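Local coordinates for C alpha-dehydrogenase (Sphingobium sp. SYK-6, PDB 4YAG), which belongs to the short-chain dehydrogenase/reductase family and oxidises the alpha-carbon alcohol of lignin-derived beta-aryl ethers with NAD as hydride acceptor, at residues 188-193 against 250-255; 147-152 against 257-262. All blocks are in the same frame, centred on the assembly; numbering follows the deposited sequence.

Interaction 1: 188-193 against 250-255; sequences PGPIKS and STHGNW. With NAI (1,4-dihydronicotinamide adenine dinucleotide), chain C.
In this Rossmann-type short-chain dehydrogenase, P188, G189 and P190 lie in the loop after strand 181-187, which carries the PG motif (P188-G189) of the family, and T251, H252 and W255, from the loop after the edge strand 248-250, pack behind it. The loop's other side holds NADH. A single direct hydrogen bond joins the two loops: G189 N-H donates to T251 OG1 at 2.9 Å in a nearly straight bond (166°). With chi1 at 66°, T251 places this hydroxyl between its own N and carbonyl carbon, pointing at the loop. OG1 also lies 2.7 Å from H252 ND1 in a hydrogen bond that either atom could donate, so two partners fix the hydroxyl and steady the imidazole. Glycine suits position 189 because ND1 comes close to its bare CA. P190 then lies over one face of the imidazole: CD sits over the ring centre, 3.8 Å from the centroid and 7° off the normal, a CH-pi contact. The same CD meets the edge of the W255 indole, 3.6 Å from CH2. I191 CD1 comes to the imidazole's edge, 3.9 Å from H252 CE1, while water 1 bonds to H252 NE2. On the cofactor side, the P188 ring packs against nicotinamide atoms C5N and C6N, its rigidity suiting a snug wall. The I191 backbone reads the carboxamide at both ends: N donates to NAI O7N at 3.0 Å, and NAI N7N donates to I191 O at 3.0 Å. Farther along, the small hydroxyl of S193 donates from OG to the nicotinamide-side phosphate oxygen O2N, 2.7 Å away.

Interaction 2: 147-152 against 257-262; sequences GLTPMP and ETCEAR
T149 meets T258, and P150 meets R262, where the loop between strand 137-142 and helix 156-177 of the Rossmann-type fold lies against the C-terminal helix 256-268. Two direct hydrogen bonds cross the contact. The hydroxyls T149 OG1 and T258 OG1 are 2.7 Å apart; T149 swings its oxygen opposite its backbone N (chi1 -159°) to reach the helix, and T258 OG1 is also bonded to W255 O, so it is shared. R262 NH1 donates to L148 O at 2.9 Å, meeting a lone pair of that oxygen in its carbonyl plane; the bond is bent, and the oxygen stands 31° out of the guanidinium plane. Water 2 adds a bridge, donating a hydrogen bond to G147 O and accepting one from R262 NH1. R262 NE also forms a salt bridge with E170 OE2 of the second subunit; the reach and several N-H groups of an arginine suit a place that serves both the loop and the dimer. Apolar packing fills in between. C259, small enough to fit beside the loop, sets SG 3.7 Å from T149 CB, with L148 CG and CD2 also touching the sulfur. Compact P150 lies across the arginine's aliphatic stem, its CG 3.7 Å from R262 CB.

In the fold
Along the chain the segments come in the order 147-152, 188-193, 250-255 and 257-262, so interaction 1 lies within the span that interaction 2 bridges. Three neighbouring strands at one edge of the parallel sheet, 137-142, 181-187 and 248-250, lead into these loops, and the last loop runs directly into helix 256-268. The two centres are 14 Å apart, yet the contacts touch, with W255 CD1 packing 3.9 Å from T149 CG2; W255 itself is the N-cap residue of that helix. Both contacts also reach the second subunit. A short run of packed residues therefore connects the nicotinamide end of the NADH pocket with the dimer interface.

Interaction 1: 188-193 against 250-255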
loop_
_atom_site.group_PDB
_atom_site.type_symbol
_atom_site.label_atom_id
_atom_site.label_comp_id
_atom_site.label_asym_id
_atom_site.label_seq_id
_atom_site.Cartn_x
_atom_site.Cartn_y
_atom_site.Cartn_z
ATOM N N PRO A 188 -7.203 5.674 13.677
ATOM C CA PRO A 188 -7.446 5.434 15.091
ATOM C C PRO A 188 -6.289 4.796 15.849
ATOM O O PRO A 188 -5.453 4.072 15.289
ATOM C CB PRO A 188 -8.636 4.457 15.088
ATOM C CG PRO A 188 -9.240 4.545 13.715
ATOM C CD PRO A 188 -8.050 4.827 12.824
ATOM N N GLY A 189 -6.307 5.057 17.153
ATOM C CA GLY A 189 -5.666 4.246 18.162
ATOM C C GLY A 189 -6.672 3.219 18.658
ATOM O O GLY A 189 -7.595 2.864 17.943
ATOM N N PRO A 190 -6.498 2.736 19.883
ATOM C CA PRO A 190 -7.364 1.644 20.378
ATOM C C PRO A 190 -8.816 2.045 20.637
ATOM O O PRO A 190 -9.089 2.867 21.514
ATOM C CB PRO A 190 -6.678 1.213 21.672
ATOM C CG PRO A 190 -5.315 1.816 21.639
ATOM C CD PRO A 190 -5.409 3.060 20.819
ATOM N N ILE A 191 -9.729 1.463 19.855
ATOM C CA ILE A 191 -11.163 1.700 19.979
ATOM C C ILE A 191 -11.844 0.377 20.308
ATOM O O ILE A 191 -11.511 -0.664 19.732
ATOM C CB ILE A 191 -11.772 2.226 18.667
ATOM C CG1 ILE A 191 -10.885 3.302 18.014
ATOM C CG2 ILE A 191 -13.215 2.716 18.880
ATOM C CD1 ILE A 191 -10.655 4.499 18.867
ATOM N N LYS A 192 -12.802 0.422 21.225
ATOM C CA LYS A 192 -13.612 -0.761 21.526
ATOM C C LYS A 192 -14.345 -1.222 20.277
ATOM O O LYS A 192 -15.066 -0.458 19.653
ATOM C CB LYS A 192 -14.642 -0.466 22.613
ATOM C CG LYS A 192 -14.064 -0.130 23.958
ATOM C CD LYS A 192 -15.177 0.062 24.988
ATOM C CE LYS A 192 -14.632 0.493 26.336
ATOM N NZ LYS A 192 -15.718 0.923 27.256
ATOM N N SER A 193 -14.171 -2.482 19.917
ATOM C CA SER A 193 -14.773 -3.016 18.707
ATOM C C SER A 193 -14.760 -4.532 18.742
ATOM O O SER A 193 -14.409 -5.129 19.758
ATOM C CB SER A 193 -14.045 -2.519 17.466
ATOM O OG SER A 193 -12.847 -3.265 17.246
ATOM N N SER A 250 -7.045 11.921 13.768
ATOM C CA SER A 250 -6.421 10.911 14.622
ATOM C C SER A 250 -7.154 10.904 15.947
ATOM O O SER A 250 -7.503 11.946 16.482
ATOM C CB SER A 250 -4.932 11.197 14.868
ATOM O OG SER A 250 -4.201 11.188 13.639
ATOM N N THR A 251 -7.379 9.722 16.490
ATOM C CA THR A 251 -8.176 9.625 17.712
ATOM C C THR A 251 -7.359 9.695 19.001
ATOM O O THR A 251 -7.910 9.975 20.076
ATOM C CB THR A 251 -8.980 8.310 17.748
ATOM O OG1 THR A 251 -8.078 7.209 17.836
ATOM C CG2 THR A 251 -9.851 8.152 16.527
ATOM N N HIS A 252 -6.054 9.444 18.902
ATOM C CA HIS A 252 -5.178 9.350 20.065
ATOM C C HIS A 252 -3.861 10.050 19.796
ATOM O O HIS A 252 -3.390 10.045 18.657
ATOM C CB HIS A 252 -4.852 7.883 20.361
ATOM C CG HIS A 252 -5.983 7.120 20.980
ATOM N ND1 HIS A 252 -7.072 6.705 20.262
ATOM C CD2 HIS A 252 -6.152 6.667 22.249
ATOM C CE1 HIS A 252 -7.904 6.048 21.078
ATOM N NE2 HIS A 252 -7.359 6.007 22.272
ATOM N N GLY A 253 -3.266 10.608 20.843
ATOM C CA GLY A 253 -1.974 11.264 20.737
ATOM C C GLY A 253 -0.782 10.481 21.253
ATOM O O GLY A 253 0.344 10.996 21.258
ATOM N N ASN A 254 -1.006 9.234 21.664
ATOM C CA ASN A 254 0.015 8.440 22.335
ATOM C C ASN A 254 1.236 8.112 21.474
ATOM O O ASN A 254 2.279 7.717 22.001
ATOM C CB ASN A 254 -0.616 7.128 22.829
ATOM C CG ASN A 254 -1.849 7.358 23.684
ATOM O OD1 ASN A 254 -2.882 7.836 23.203
ATOM N ND2 ASN A 254 -1.751 7.017 24.963
ATOM N N TRP A 255 1.100 8.258 20.154
ATOM C CA TRP A 255 2.148 7.883 19.222
ATOM C C TRP A 255 2.756 9.126 18.573
ATOM O O TRP A 255 3.442 9.037 17.569
ATOM C CB TRP A 255 1.614 6.875 18.180
ATOM C CG TRP A 255 1.341 5.551 18.860
ATOM C CD1 TRP A 255 2.229 4.531 19.055
ATOM C CD2 TRP A 255 0.118 5.147 19.494
ATOM N NE1 TRP A 255 1.630 3.511 19.752
ATOM C CE2 TRP A 255 0.337 3.867 20.040
ATOM C CE3 TRP A 255 -1.139 5.742 19.645
ATOM C CZ2 TRP A 255 -0.656 3.166 20.727
ATOM C CZ3 TRP A 255 -2.130 5.045 20.330
ATOM C CH2 TRP A 255 -1.880 3.770 20.860
HETATM P PA NAI C . -15.096 -4.433 13.844
HETATM O O1A NAI C . -14.726 -5.844 13.483
HETATM O O2A NAI C . -15.883 -4.236 15.125
HETATM O O5B NAI C . -15.886 -3.758 12.664
HETATM C C5B NAI C . -15.531 -4.042 11.342
HETATM C C4B NAI C . -16.714 -4.561 10.628
HETATM O O4B NAI C . -16.266 -4.691 9.240
HETATM C C3B NAI C . -17.232 -5.857 11.071
HETATM O O3B NAI C . -18.650 -5.819 11.334
HETATM C C2B NAI C . -16.880 -6.778 10.008
HETATM O O2B NAI C . -17.787 -7.882 9.870
HETATM C C1B NAI C . -16.792 -5.950 8.805
HETATM N N9A NAI C . -15.971 -6.515 7.767
HETATM C C8A NAI C . -14.759 -7.161 7.890
HETATM N N7A NAI C . -14.339 -7.590 6.691
HETATM C C5A NAI C . -15.262 -7.223 5.745
HETATM C C6A NAI C . -15.397 -7.372 4.364
HETATM N N6A NAI C . -14.443 -8.109 3.647
HETATM N N1A NAI C . -16.480 -6.860 3.726
HETATM C C2A NAI C . -17.435 -6.202 4.426
HETATM N N3A NAI C . -17.357 -6.033 5.754
HETATM C C4A NAI C . -16.299 -6.533 6.432
HETATM O O3 NAI C . -13.696 -3.700 13.968
HETATM P PN NAI C . -13.309 -2.135 13.931
HETATM O O1N NAI C . -14.510 -1.225 14.149
HETATM O O2N NAI C . -12.227 -1.988 14.972
HETATM O O5D NAI C . -12.721 -1.940 12.448
HETATM C C5D NAI C . -13.059 -0.811 11.638
HETATM C C4D NAI C . -11.829 -0.254 11.017
HETATM O O4D NAI C . -11.045 0.416 12.070
HETATM C C3D NAI C . -10.944 -1.252 10.410
HETATM O O3D NAI C . -10.523 -0.781 9.113
HETATM C C2D NAI C . -9.801 -1.364 11.313
HETATM O O2D NAI C . -8.621 -1.771 10.609
HETATM C C1D NAI C . -9.652 -0.026 11.855
HETATM N N1N NAI C . -8.965 0.182 13.075
HETATM C C2N NAI C . -9.435 -0.242 14.296
HETATM C C3N NAI C . -8.710 0.035 15.443
HETATM C C7N NAI C . -9.197 -0.410 16.779
HETATM O O7N NAI C . -8.496 -0.303 17.809
HETATM N N7N NAI C . -10.572 -0.898 16.862
HETATM C C4N NAI C . -7.519 0.741 15.397
HETATM C C5N NAI C . -7.089 1.208 14.169
HETATM C C6N NAI C . -7.808 0.941 13.032
HETATM O O HOH W 1 -8.295 4.536 24.431
#

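Interaction 2: 147-152 against 257-262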
loop_
_atom_site.group_PDB
_atom_site.type_symbol
_atom_site.label_atom_id
_atom_site.label_comp_id
_atom_site.label_asym_id
_atom_site.label_seq_id
_atom_site.Cartn_x
_atom_site.Cartn_y
_atom_site.Cartn_z
ATOM N N GLY A 147 -0.462 2.790 10.418
ATOM C CA GLY A 147 0.007 3.108 9.091
ATOM C C GLY A 147 1.004 4.241 9.105
ATOM O O GLY A 147 1.553 4.575 8.055
ATOM N N LEU A 148 1.259 4.798 10.283
ATOM C CA LEU A 148 2.103 5.984 10.418
ATOM C C LEU A 148 3.277 5.778 11.377
ATOM O O LEU A 148 4.417 6.107 11.050
ATOM C CB LEU A 148 1.244 7.142 10.919
ATOM C CG LEU A 148 1.609 8.546 10.515
ATOM C CD1 LEU A 148 1.561 8.662 8.982
ATOM C CD2 LEU A 148 0.624 9.511 11.185
ATOM N N THR A 149 3.012 5.261 12.570
ATOM C CA THR A 149 4.049 5.011 13.555
ATOM C C THR A 149 4.757 3.696 13.245
ATOM O O THR A 149 4.149 2.779 12.704
ATOM C CB THR A 149 3.459 5.001 14.977
ATOM O OG1 THR A 149 4.488 5.240 15.948
ATOM C CG2 THR A 149 2.744 3.706 15.277
ATOM N N PRO A 150 6.051 3.588 13.576
ATOM C CA PRO A 150 6.725 2.341 13.194
ATOM C C PRO A 150 6.129 1.112 13.869
ATOM O O PRO A 150 5.847 1.147 15.055
ATOM C CB PRO A 150 8.152 2.561 13.688
ATOM C CG PRO A 150 8.328 4.055 13.577
ATOM C CD PRO A 150 7.007 4.619 14.028
ATOM N N MET A 151 5.977 0.039 13.093
ATOM C CA MET A 151 5.366 -1.187 13.578
ATOM C C MET A 151 6.327 -2.354 13.414
ATOM O O MET A 151 7.193 -2.331 12.535
ATOM C CB MET A 151 4.090 -1.473 12.795
ATOM C CG MET A 151 3.024 -0.388 12.973
ATOM S SD MET A 151 2.350 -0.273 14.655
ATOM C CE MET A 151 1.428 -1.794 14.758
ATOM N N PRO A 152 6.139 -3.388 14.233
ATOM C CA PRO A 152 6.954 -4.605 14.161
ATOM C C PRO A 152 6.437 -5.580 13.106
ATOM O O PRO A 152 5.325 -5.415 12.572
ATOM C CB PRO A 152 6.818 -5.186 15.558
ATOM C CG PRO A 152 5.508 -4.725 16.047
ATOM C CD PRO A 152 5.216 -3.403 15.373
ATOM N N GLU A 257 5.281 10.971 19.745
ATOM C CA GLU A 257 6.732 10.957 19.812
ATOM C C GLU A 257 7.360 9.876 18.941
ATOM O O GLU A 257 8.438 10.067 18.365
ATOM C CB GLU A 257 7.208 10.801 21.268
ATOM C CG GLU A 257 6.882 12.004 22.151
ATOM C CD GLU A 257 5.403 12.143 22.455
ATOM O OE1 GLU A 257 4.679 11.111 22.457
ATOM O OE2 GLU A 257 4.965 13.294 22.691
ATOM N N THR A 258 6.713 8.716 18.834
ATOM C CA THR A 258 7.249 7.662 17.992
ATOM C C THR A 258 7.122 8.052 16.520
ATOM O O THR A 258 7.982 7.717 15.718
ATOM C CB THR A 258 6.573 6.288 18.232
ATOM O OG1 THR A 258 5.159 6.453 18.253
ATOM C CG2 THR A 258 7.034 5.694 19.563
ATOM N N CYS A 259 6.058 8.761 16.164
ATOM C CA CYS A 259 5.950 9.255 14.800
ATOM C C CYS A 259 7.007 10.322 14.550
ATOM O O CYS A 259 7.657 10.321 13.502
ATOM C CB CYS A 259 4.569 9.847 14.528
ATOM S SG CYS A 259 3.236 8.603 14.343
ATOM N N GLU A 260 7.184 11.245 15.495
ATOM C CA GLU A 260 8.208 12.290 15.331
ATOM C C GLU A 260 9.565 11.679 15.062
ATOM O O GLU A 260 10.334 12.173 14.228
ATOM C CB GLU A 260 8.294 13.181 16.575
ATOM C CG GLU A 260 7.101 14.091 16.705
ATOM C CD GLU A 260 7.166 15.009 17.904
ATOM O OE1 GLU A 260 7.568 14.547 18.994
ATOM O OE2 GLU A 260 6.808 16.198 17.750
ATOM N N ALA A 261 9.893 10.614 15.791
ATOM C CA ALA A 261 11.202 9.990 15.645
ATOM C C ALA A 261 11.337 9.351 14.262
ATOM O O ALA A 261 12.395 9.409 13.652
ATOM C CB ALA A 261 11.449 8.948 16.755
ATOM N N ARG A 262 10.270 8.724 13.775
ATOM C CA ARG A 262 10.241 8.181 12.411
ATOM C C ARG A 262 10.437 9.300 11.381
ATOM O O ARG A 262 11.263 9.196 10.465
ATOM C CB ARG A 262 8.911 7.470 12.142
ATOM C CG ARG A 262 8.834 6.834 10.772
ATOM C CD ARG A 262 7.445 6.392 10.377
ATOM N NE ARG A 262 7.502 5.943 9.001
ATOM C CZ ARG A 262 6.567 6.122 8.084
ATOM N NH1 ARG A 262 5.404 6.679 8.388
ATOM N NH2 ARG A 262 6.803 5.707 6.848
HETATM O O HOH W 2 3.057 6.099 6.435
#